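Local atomic coordinates of ATP-dependent RNA helicase HrpB (Escherichia coli, PDB entry 6EUD), a protein that hydrolyses ATP to ADP and phosphate and binds single-stranded RNA as a bacterial DExH-box helicase of the DEAH/RHA type. Residues Ala294-Ala299 with Thr321-Arg326. Numbering follows the deposited sequence.
Sequences AQERVA and TQRAGR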
ATOM      1  N   ALA A 294      -1.057  -0.316 -24.580  1.00 34.86           N
ATOM      2  CA  ALA A 294      -0.232  -0.860 -23.485  1.00 36.58           C
ATOM      3  C   ALA A 294      -0.241  -0.020 -22.214  1.00 40.96           C
ATOM      4  O   ALA A 294       0.698  -0.103 -21.422  1.00 43.28           O
ATOM      5  CB  ALA A 294       1.206  -1.072 -23.950  1.00 29.85           C
ATOM      6  N   GLN A 295      -1.301   0.759 -22.005  1.00 42.90           N
ATOM      7  CA  GLN A 295      -1.425   1.600 -20.815  1.00 45.59           C
ATOM      8  C   GLN A 295      -2.744   1.407 -20.092  1.00 49.97           C
ATOM      9  O   GLN A 295      -3.804   1.557 -20.682  1.00 54.36           O
ATOM     10  CB  GLN A 295      -1.228   3.062 -21.187  1.00 45.80           C
ATOM     11  CG  GLN A 295       0.230   3.332 -21.445  1.00 56.04           C
ATOM     12  CD  GLN A 295       0.522   4.738 -21.840  1.00 61.67           C
ATOM     13  OE1 GLN A 295      -0.384   5.573 -21.926  1.00 62.76           O
ATOM     14  NE2 GLN A 295       1.801   5.023 -22.092  1.00 62.64           N
ATOM     15  N   GLU A 296      -2.646   1.044 -18.815  1.00 49.21           N
ATOM     16  CA  GLU A 296      -3.785   0.793 -17.940  1.00 46.98           C
ATOM     17  C   GLU A 296      -4.057   2.000 -17.052  1.00 44.69           C
ATOM     18  O   GLU A 296      -3.161   2.809 -16.782  1.00 41.37           O
ATOM     19  CB  GLU A 296      -3.520  -0.423 -17.043  1.00 53.69           C
ATOM     20  CG  GLU A 296      -4.220  -1.715 -17.432  1.00 65.62           C
ATOM     21  CD  GLU A 296      -3.682  -2.915 -16.659  1.00 74.45           C
ATOM     22  OE1 GLU A 296      -2.802  -2.711 -15.791  1.00 73.70           O
ATOM     23  OE2 GLU A 296      -4.119  -4.060 -16.932  1.00 83.80           O
ATOM     24  N   ARG A 297      -5.285   2.093 -16.553  1.00 42.61           N
ATOM     25  CA  ARG A 297      -5.591   3.043 -15.497  1.00 40.66           C
ATOM     26  C   ARG A 297      -5.948   2.290 -14.210  1.00 43.92           C
ATOM     27  O   ARG A 297      -6.970   1.602 -14.160  1.00 49.21           O
ATOM     28  CB  ARG A 297      -6.726   3.966 -15.931  1.00 41.32           C
ATOM     29  CG  ARG A 297      -7.167   4.961 -14.890  1.00 44.04           C
ATOM     30  CD  ARG A 297      -7.777   6.190 -15.564  1.00 48.05           C
ATOM     31  NE  ARG A 297      -6.781   6.906 -16.369  1.00 45.11           N
ATOM     32  CZ  ARG A 297      -6.986   7.328 -17.614  1.00 39.38           C
ATOM     33  NH1 ARG A 297      -8.155   7.112 -18.204  1.00 31.78           N
ATOM     34  NH2 ARG A 297      -6.020   7.968 -18.270  1.00 40.05           N
ATOM     35  N   VAL A 298      -5.112   2.414 -13.177  1.00 42.47           N
ATOM     36  CA  VAL A 298      -5.365   1.710 -11.914  1.00 46.77           C
ATOM     37  C   VAL A 298      -5.424   2.625 -10.689  1.00 45.75           C
ATOM     38  O   VAL A 298      -4.793   3.686 -10.646  1.00 42.43           O
ATOM     39  CB  VAL A 298      -4.290   0.606 -11.634  1.00 41.88           C
ATOM     40  CG1 VAL A 298      -4.424  -0.533 -12.622  1.00 43.46           C
ATOM     41  CG2 VAL A 298      -2.881   1.186 -11.672  1.00 38.78           C
ATOM     42  N   ALA A 299      -6.193   2.181  -9.697  1.00 45.11           N
ATOM     43  CA  ALA A 299      -6.291   2.826  -8.388  1.00 40.15           C
ATOM     44  C   ALA A 299      -5.027   2.595  -7.586  1.00 45.11           C
ATOM     45  O   ALA A 299      -4.569   1.468  -7.461  1.00 52.30           O
ATOM     46  CB  ALA A 299      -7.493   2.300  -7.632  1.00 36.32           C
ATOM     47  N   THR A 321      -0.136  -9.931 -23.690  1.00 28.88           N
ATOM     48  CA  THR A 321      -0.320 -11.203 -24.379  1.00 30.47           C
ATOM     49  C   THR A 321      -1.799 -11.596 -24.407  1.00 31.58           C
ATOM     50  O   THR A 321      -2.306 -12.068 -25.423  1.00 33.96           O
ATOM     51  CB  THR A 321       0.525 -12.309 -23.722  1.00 33.68           C
ATOM     52  OG1 THR A 321       1.909 -12.018 -23.952  1.00 35.55           O
ATOM     53  CG2 THR A 321       0.214 -13.651 -24.317  1.00 26.13           C
ATOM     54  N   GLN A 322      -2.501 -11.376 -23.302  1.00 31.70           N
ATOM     55  CA  GLN A 322      -3.934 -11.646 -23.284  1.00 32.50           C
ATOM     56  C   GLN A 322      -4.652 -10.740 -24.307  1.00 32.56           C
ATOM     57  O   GLN A 322      -5.538 -11.196 -25.030  1.00 33.94           O
ATOM     58  CB  GLN A 322      -4.496 -11.462 -21.884  1.00 30.41           C
ATOM     59  CG  GLN A 322      -5.978 -11.701 -21.753  1.00 40.98           C
ATOM     60  CD  GLN A 322      -6.375 -13.166 -21.860  1.00 50.36           C
ATOM     61  OE1 GLN A 322      -5.571 -14.062 -21.585  1.00 56.84           O
ATOM     62  NE2 GLN A 322      -7.628 -13.416 -22.250  1.00 49.21           N
ATOM     63  N   ARG A 323      -4.226  -9.481 -24.401  1.00 29.59           N
ATOM     64  CA  ARG A 323      -4.798  -8.539 -25.359  1.00 28.87           C
ATOM     65  C   ARG A 323      -4.524  -8.950 -26.798  1.00 28.31           C
ATOM     66  O   ARG A 323      -5.391  -8.836 -27.651  1.00 32.74           O
ATOM     67  CB  ARG A 323      -4.247  -7.136 -25.132  1.00 29.42           C
ATOM     68  CG  ARG A 323      -4.813  -6.470 -23.935  1.00 32.83           C
ATOM     69  CD  ARG A 323      -4.156  -5.126 -23.644  1.00 32.41           C
ATOM     70  NE  ARG A 323      -4.728  -4.590 -22.412  1.00 33.25           N
ATOM     71  CZ  ARG A 323      -4.634  -3.330 -22.015  1.00 34.75           C
ATOM     72  NH1 ARG A 323      -3.983  -2.441 -22.751  1.00 31.46           N
ATOM     73  NH2 ARG A 323      -5.204  -2.956 -20.880  1.00 37.46           N
ATOM     74  N   ALA A 324      -3.308  -9.409 -27.067  1.00 28.26           N
ATOM     75  CA  ALA A 324      -2.944  -9.889 -28.391  1.00 25.97           C
ATOM     76  C   ALA A 324      -3.817 -11.085 -28.799  1.00 27.51           C
ATOM     77  O   ALA A 324      -4.241 -11.192 -29.946  1.00 31.20           O
ATOM     78  CB  ALA A 324      -1.472 -10.266 -28.423  1.00 26.53           C
ATOM     79  N   GLY A 325      -4.109 -11.964 -27.846  1.00 29.01           N
ATOM     80  CA  GLY A 325      -4.881 -13.164 -28.126  1.00 26.66           C
ATOM     81  C   GLY A 325      -6.320 -12.870 -28.483  1.00 27.47           C
ATOM     82  O   GLY A 325      -7.022 -13.742 -28.998  1.00 35.53           O
ATOM     83  N   ARG A 326      -6.771 -11.650 -28.204  1.00 26.05           N
ATOM     84  CA  ARG A 326      -8.098 -11.219 -28.637  1.00 34.66           C
ATOM     85  C   ARG A 326      -8.160 -11.029 -30.171  1.00 35.88           C
ATOM     86  O   ARG A 326      -9.249 -10.925 -30.749  1.00 37.66           O
ATOM     87  CB  ARG A 326      -8.530  -9.932 -27.899  1.00 36.13           C
ATOM     88  CG  ARG A 326      -8.880 -10.162 -26.419  1.00 37.97           C
ATOM     89  CD  ARG A 326      -9.235 -11.609 -26.196  1.00 48.01           C
ATOM     90  NE  ARG A 326     -10.238 -11.840 -25.170  1.00 59.57           N
ATOM     91  CZ  ARG A 326     -10.598 -13.059 -24.785  1.00 65.56           C
ATOM     92  NH1 ARG A 326     -10.018 -14.111 -25.350  1.00 61.78           N
ATOM     93  NH2 ARG A 326     -11.524 -13.230 -23.845  1.00 70.64           N
TER
HETATM   94  O   HOH W   1      -5.182   0.226 -22.410  1.00 46.56           O
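Ala294 meets the tip of Arg323 through its backbone: its N lies at the edge of the guanidinium, near the plane, 4.1 Å from Arg323 NH1. No direct hydrogen bond joins the two, for both nitrogens are donors and both turn to Asp292 OD1, Ala294 N by a hydrogen bond and Arg323 NH1 by a salt bridge. Gln295 points its CB away from the helix and takes part through its backbone carbonyl. A water donates to Gln295 O (2.6 Å) and accepts from Arg323 NH1 (2.9 Å), bridging strand and helix. Gln322-Arg326, QRAGR, opens helicase motif VI of superfamily 2, and the strand 287-302 belongs to the mixed sheet of the second RecA-like domain; its hairpin with strand 307-314, which pairs Glu296 with Gln313, leads on to the helix 317-325. From that helix Arg323 reaches across with its chain extended from CG to NE, chi2 174° and chi3 -177°, and Glu279 OE1 holds NE in a second salt bridge. Glu296 touches the far end of this arm with its aliphatic part, CG lying 3.8 Å from Arg323 NH2. Its carboxylate plane is turned 73° from the guanidinium, and OE2 stays 4.2 Å from Arg323 NH2, well out of the guanidinium plane, so the attraction is probably one of charge alone, with no N-H directed at the oxygen.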